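Local coordinates for protein acid phosphatase (Bacillus anthracis, PDB 2I33) that probably hydrolyses phosphate monoesters at acidic pH, as a magnesium-binding class C acid phosphatase of the HAD superfamily, at residues A[46-51]-A[174-179]; A[60-65]-A[116-121]. All blocks are in the same frame, centred on the assembly; numbering follows the deposited sequence.

Contact 1. Residues A[46-51]-A[174-179]; sequences LKLDAA and IVLFFG
This is an apolar helix-on-sheet contact over one face of the parallel sheet in the HAD-type Rossmann-like core. The long helix 31-54 packs against strand 172-179. Residues 46-51 and 174-179 run nearly antiparallel. Their axes approach to 8.4 Å. No hydrogen bond joins the two segments, and the contact is van der Waals packing.

Val175 and Leu176 both point toward the helix, although they are consecutive in the strand. Val175 makes this possible, because its backbone turns out of the extended form (phi -93°, psi -17°). The strand therefore presents two neighbouring side chains to the helix. Leu176 fits between Lys47 and Leu48 with its two methyls split. CD1 of Leu176 sits against the backbone of Leu48, 3.7 Å from its N. The same CD1 of Leu176 also meets the side chain of Leu48, at 3.9 Å from CB. CD2 of Leu176 reaches CB of Lys47 at 3.8 Å.

Lys47 gives only the root of its side chain to this contact. Its chain bends at chi2 (-68°) and leads away from the strand, and NZ forms a salt bridge with Glu209. Phe178, further along the strand, meets the rings of Phe109 and Tyr41, the latter from the same long helix.

The helix also borders the dimer interface here. Leu46 and Lys47 pack on Leu46 of the second subunit. Within the sheet the strand is bonded to its neighbour 59-64 through the backbone, from Val175 to Ala61 and from Leu176 to Val63.

At the Val175 end, CG2 of Val175 meets CD1 of Leu48 at 3.8 Å. CB and CG1 of Val175 press on CB of Ala51, with the two CB atoms 3.7 Å apart.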
loop_
_atom_site.group_PDB
_atom_site.type_symbol
_atom_site.label_atom_id
_atom_site.label_comp_id
_atom_site.label_asym_id
_atom_site.label_seq_id
_atom_site.Cartn_x
_atom_site.Cartn_y
_atom_site.Cartn_z
ATOM N N LEU A 46 0.901 15.797 -9.293
ATOM C CA LEU A 46 1.239 15.763 -10.705
ATOM C C LEU A 46 -0.030 15.729 -11.530
ATOM O O LEU A 46 -0.180 16.466 -12.488
ATOM C CB LEU A 46 2.043 14.510 -10.994
ATOM C CG LEU A 46 2.431 14.259 -12.446
ATOM C CD1 LEU A 46 3.588 15.113 -12.820
ATOM C CD2 LEU A 46 2.800 12.775 -12.582
ATOM N N LYS A 47 -0.959 14.869 -11.132
ATOM C CA LYS A 47 -2.185 14.737 -11.873
ATOM C C LYS A 47 -3.086 15.950 -11.694
ATOM O O LYS A 47 -3.818 16.317 -12.608
ATOM C CB LYS A 47 -2.879 13.448 -11.479
ATOM C CG LYS A 47 -2.078 12.206 -11.867
ATOM C CD LYS A 47 -1.991 12.017 -13.366
ATOM C CE LYS A 47 -1.190 10.792 -13.770
ATOM N NZ LYS A 47 -1.032 10.711 -15.236
ATOM N N LEU A 48 -3.010 16.596 -10.534
ATOM C CA LEU A 48 -3.757 17.838 -10.337
ATOM C C LEU A 48 -3.272 18.896 -11.326
ATOM O O LEU A 48 -4.045 19.507 -12.026
ATOM C CB LEU A 48 -3.610 18.349 -8.913
ATOM C CG LEU A 48 -4.369 19.637 -8.626
ATOM C CD1 LEU A 48 -5.863 19.476 -8.878
ATOM C CD2 LEU A 48 -4.117 20.143 -7.206
ATOM N N ASP A 49 -1.965 19.088 -11.408
ATOM C CA ASP A 49 -1.430 20.051 -12.358
ATOM C C ASP A 49 -1.839 19.752 -13.801
ATOM O O ASP A 49 -2.169 20.650 -14.556
ATOM C CB ASP A 49 0.076 20.061 -12.278
ATOM C CG ASP A 49 0.593 20.751 -11.036
ATOM O OD1 ASP A 49 -0.162 21.511 -10.380
ATOM O OD2 ASP A 49 1.791 20.573 -10.752
ATOM N N ALA A 50 -1.794 18.468 -14.149
ATOM C CA ALA A 50 -2.151 18.020 -15.494
ATOM C C ALA A 50 -3.600 18.376 -15.783
ATOM O O ALA A 50 -3.923 18.843 -16.870
ATOM C CB ALA A 50 -1.982 16.525 -15.598
ATOM N N ALA A 51 -4.458 18.114 -14.795
ATOM C CA ALA A 51 -5.879 18.375 -14.932
ATOM C C ALA A 51 -6.162 19.857 -15.078
ATOM O O ALA A 51 -7.007 20.254 -15.881
ATOM C CB ALA A 51 -6.619 17.844 -13.749
ATOM N N ILE A 174 -14.723 17.036 -10.587
ATOM C CA ILE A 174 -13.838 16.417 -9.633
ATOM C C ILE A 174 -12.730 15.824 -10.438
ATOM O O ILE A 174 -12.957 14.917 -11.222
ATOM C CB ILE A 174 -14.514 15.331 -8.806
ATOM C CG1 ILE A 174 -15.749 15.922 -8.096
ATOM C CG2 ILE A 174 -13.506 14.748 -7.817
ATOM C CD1 ILE A 174 -16.656 14.852 -7.462
ATOM N N VAL A 175 -11.525 16.337 -10.271
ATOM C CA VAL A 175 -10.461 15.866 -11.128
ATOM C C VAL A 175 -9.672 14.708 -10.534
ATOM O O VAL A 175 -8.935 14.027 -11.263
ATOM C CB VAL A 175 -9.515 17.003 -11.532
ATOM C CG1 VAL A 175 -10.254 18.058 -12.341
ATOM C CG2 VAL A 175 -8.860 17.626 -10.313
ATOM N N LEU A 176 -9.813 14.506 -9.217
ATOM C CA LEU A 176 -9.119 13.448 -8.503
ATOM C C LEU A 176 -9.907 13.027 -7.297
ATOM O O LEU A 176 -10.567 13.846 -6.656
ATOM C CB LEU A 176 -7.775 13.956 -8.015
ATOM C CG LEU A 176 -6.687 14.231 -9.051
ATOM C CD1 LEU A 176 -5.583 15.018 -8.369
ATOM C CD2 LEU A 176 -6.189 12.913 -9.604
ATOM N N PHE A 177 -9.812 11.728 -6.999
ATOM C CA PHE A 177 -10.300 11.141 -5.768
ATOM C C PHE A 177 -9.154 10.482 -5.055
ATOM O O PHE A 177 -8.347 9.822 -5.689
ATOM C CB PHE A 177 -11.291 10.036 -6.082
ATOM C CG PHE A 177 -12.489 10.515 -6.785
ATOM C CD1 PHE A 177 -13.631 10.856 -6.081
ATOM C CD2 PHE A 177 -12.481 10.667 -8.158
ATOM C CE1 PHE A 177 -14.734 11.317 -6.729
ATOM C CE2 PHE A 177 -13.602 11.138 -8.819
ATOM C CZ PHE A 177 -14.735 11.449 -8.086
ATOM N N PHE A 178 -9.127 10.648 -3.745
ATOM C CA PHE A 178 -8.095 10.064 -2.882
ATOM C C PHE A 178 -8.752 9.154 -1.865
ATOM O O PHE A 178 -9.697 9.566 -1.195
ATOM C CB PHE A 178 -7.310 11.155 -2.126
ATOM C CG PHE A 178 -6.495 12.041 -3.043
ATOM C CD1 PHE A 178 -5.146 11.847 -3.174
ATOM C CD2 PHE A 178 -7.107 13.026 -3.789
ATOM C CE1 PHE A 178 -4.413 12.642 -4.016
ATOM C CE2 PHE A 178 -6.389 13.824 -4.640
ATOM C CZ PHE A 178 -5.033 13.626 -4.753
ATOM N N GLY A 179 -8.226 7.946 -1.691
ATOM C CA GLY A 179 -8.791 7.104 -0.644
ATOM C C GLY A 179 -7.999 5.840 -0.386
ATOM O O GLY A 179 -7.086 5.524 -1.116
#

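Contact 2. Residues A[60-65]-A[116-121]; sequences PAIVLD and KGVDIY. With MG (magnesium ion), chain C.
Ile62 CG1 lies between its backbone N and carbonyl carbon (chi1 66°), which sets it beside Ile120, whose CG1 is anti to the carbonyl carbon (chi1 -61°). The two side chains point the same way, with their CG1 atoms 4.1 Å apart. They belong to neighbouring parallel strands, 59-64 and 119-125, in the Rossmann-like HAD core. Helix 106-115 leads into the second strand and ends in a Schellman motif at Gly117.

In the parallel ladder, Asp119 O accepts from Ile62 N at 2.9 Å, Ile62 O from Tyr121 N, and Tyr121 O from Leu64 N. The Asp119 N to Pro60 O bond is weak.

On the Ile62 face, CD1 of Leu64 touches CG2 of Ile120 at 3.5 Å, and Phe109 packs on Ile62. On the other face, the Tyr121 ring meets CB of Ala61 at its edge, in plane, 3.9 Å from CE2. His150 stacks on this ring.

The first strand delivers Asp65, which probably opens the HAD signature motif, to the metal site. Asp67 by its backbone O, Asp180 and three waters complete it. Asp65 OD1 salt-bridges Lys161 and accepts from water 1, while OD2 hydrogen-bonds to Thr69 and binds the magnesium ion at 2.1 Å.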
loop_
_atom_site.group_PDB
_atom_site.type_symbol
_atom_site.label_atom_id
_atom_site.label_comp_id
_atom_site.label_asym_id
_atom_site.label_seq_id
_atom_site.Cartn_x
_atom_site.Cartn_y
_atom_site.Cartn_z
ATOM N N PRO A 60 -12.759 23.374 -10.686
ATOM C CA PRO A 60 -12.179 22.102 -10.284
ATOM C C PRO A 60 -12.351 21.791 -8.796
ATOM O O PRO A 60 -12.314 22.684 -7.944
ATOM C CB PRO A 60 -10.689 22.259 -10.630
ATOM C CG PRO A 60 -10.473 23.719 -10.753
ATOM C CD PRO A 60 -11.748 24.358 -11.109
ATOM N N ALA A 61 -12.501 20.509 -8.493
ATOM C CA ALA A 61 -12.446 20.035 -7.115
ATOM C C ALA A 61 -11.658 18.743 -7.018
ATOM O O ALA A 61 -11.437 18.055 -8.010
ATOM C CB ALA A 61 -13.815 19.801 -6.556
ATOM N N ILE A 62 -11.225 18.456 -5.813
ATOM C CA ILE A 62 -10.764 17.121 -5.474
ATOM C C ILE A 62 -11.553 16.631 -4.280
ATOM O O ILE A 62 -12.134 17.425 -3.525
ATOM C CB ILE A 62 -9.259 17.066 -5.159
ATOM C CG1 ILE A 62 -8.945 17.847 -3.883
ATOM C CG2 ILE A 62 -8.463 17.552 -6.385
ATOM C CD1 ILE A 62 -7.520 17.670 -3.445
ATOM N N VAL A 63 -11.614 15.315 -4.172
ATOM C CA VAL A 63 -12.328 14.637 -3.126
ATOM C C VAL A 63 -11.365 13.718 -2.417
ATOM O O VAL A 63 -10.623 13.017 -3.071
ATOM C CB VAL A 63 -13.453 13.799 -3.722
ATOM C CG1 VAL A 63 -13.952 12.757 -2.716
ATOM C CG2 VAL A 63 -14.560 14.714 -4.205
ATOM N N LEU A 64 -11.399 13.753 -1.101
ATOM C CA LEU A 64 -10.630 12.845 -0.290
ATOM C C LEU A 64 -11.464 12.211 0.787
ATOM O O LEU A 64 -12.296 12.845 1.427
ATOM C CB LEU A 64 -9.483 13.556 0.402
ATOM C CG LEU A 64 -8.603 14.433 -0.477
ATOM C CD1 LEU A 64 -9.045 15.896 -0.423
ATOM C CD2 LEU A 64 -7.170 14.302 -0.048
ATOM N N ASP A 65 -11.197 10.935 1.024
ATOM C CA ASP A 65 -11.628 10.295 2.220
ATOM C C ASP A 65 -10.818 10.897 3.381
ATOM O O ASP A 65 -9.792 11.527 3.149
ATOM C CB ASP A 65 -11.315 8.804 2.038
ATOM C CG ASP A 65 -11.549 8.019 3.233
ATOM O OD1 ASP A 65 -12.658 8.112 3.801
ATOM O OD2 ASP A 65 -10.564 7.323 3.623
ATOM N N LYS A 116 -3.927 26.683 -5.525
ATOM C CA LYS A 116 -4.286 26.697 -6.946
ATOM C C LYS A 116 -5.729 27.086 -7.160
ATOM O O LYS A 116 -6.203 27.135 -8.296
ATOM C CB LYS A 116 -4.039 25.326 -7.570
ATOM C CG LYS A 116 -2.566 24.875 -7.611
ATOM C CD LYS A 116 -1.716 25.894 -8.355
ATOM C CE LYS A 116 -0.687 25.291 -9.300
ATOM N NZ LYS A 116 -0.424 26.153 -10.486
ATOM N N GLY A 117 -6.430 27.368 -6.063
ATOM C CA GLY A 117 -7.813 27.761 -6.131
ATOM C C GLY A 117 -8.787 26.613 -6.315
ATOM O O GLY A 117 -9.952 26.840 -6.690
ATOM N N VAL A 118 -8.316 25.403 -6.050
ATOM C CA VAL A 118 -9.099 24.193 -6.235
ATOM C C VAL A 118 -9.819 23.890 -4.920
ATOM O O VAL A 118 -9.201 23.820 -3.846
ATOM C CB VAL A 118 -8.201 23.010 -6.667
ATOM C CG1 VAL A 118 -8.968 21.678 -6.672
ATOM C CG2 VAL A 118 -7.560 23.278 -8.031
ATOM N N ASP A 119 -11.115 23.663 -5.021
ATOM C CA ASP A 119 -11.900 23.275 -3.870
ATOM C C ASP A 119 -11.618 21.840 -3.430
ATOM O O ASP A 119 -11.405 20.945 -4.243
ATOM C CB ASP A 119 -13.404 23.440 -4.140
ATOM C CG ASP A 119 -13.868 24.891 -4.039
ATOM O OD1 ASP A 119 -13.285 25.629 -3.207
ATOM O OD2 ASP A 119 -14.832 25.273 -4.765
ATOM N N ILE A 120 -11.627 21.649 -2.120
ATOM C CA ILE A 120 -11.403 20.346 -1.513
ATOM C C ILE A 120 -12.680 19.892 -0.842
ATOM O O ILE A 120 -13.299 20.649 -0.087
ATOM C CB ILE A 120 -10.303 20.461 -0.449
ATOM C CG1 ILE A 120 -9.003 20.923 -1.130
ATOM C CG2 ILE A 120 -10.135 19.160 0.322
ATOM C CD1 ILE A 120 -7.996 21.481 -0.166
ATOM N N TYR A 121 -13.078 18.646 -1.103
ATOM C CA TYR A 121 -14.185 18.020 -0.383
ATOM C C TYR A 121 -13.709 16.790 0.315
ATOM O O TYR A 121 -13.124 15.910 -0.295
ATOM C CB TYR A 121 -15.340 17.707 -1.299
ATOM C CG TYR A 121 -15.857 19.025 -1.767
ATOM C CD1 TYR A 121 -16.723 19.760 -0.977
ATOM C CD2 TYR A 121 -15.386 19.599 -2.942
ATOM C CE1 TYR A 121 -17.144 21.022 -1.373
ATOM C CE2 TYR A 121 -15.790 20.826 -3.343
ATOM C CZ TYR A 121 -16.668 21.542 -2.568
ATOM O OH TYR A 121 -17.068 22.786 -3.006
HETATM MG MG MG C . -10.770 5.595 4.773
HETATM O O HOH W 1 -12.521 6.160 5.975
HETATM O O HOH W 2 -12.145 4.914 3.308
HETATM O O HOH W 3 -10.681 4.001 5.686
#

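From the N terminus, the chain first forms helix 31-54, which carries residues 46-51. It then enters strand 59-64 with residues 60-65. After two further helices and a short antiparallel pair, helix 106-115 leads to strand 119-125, which closes the shorter loop at contact 2. Only later does strand 172-179 return to the helix and close contact 1, so contact 2 is nested within the loop of contact 1. Their centres are about 9 Å apart. Strand 59-64 lies between strands 119-125 and 172-179 in the parallel sheet, so it joins the two contacts. Phe178 N lies 2.9 Å from Val63 O, a probable hydrogen bond. Together the contacts tie the long helix and three adjacent strands.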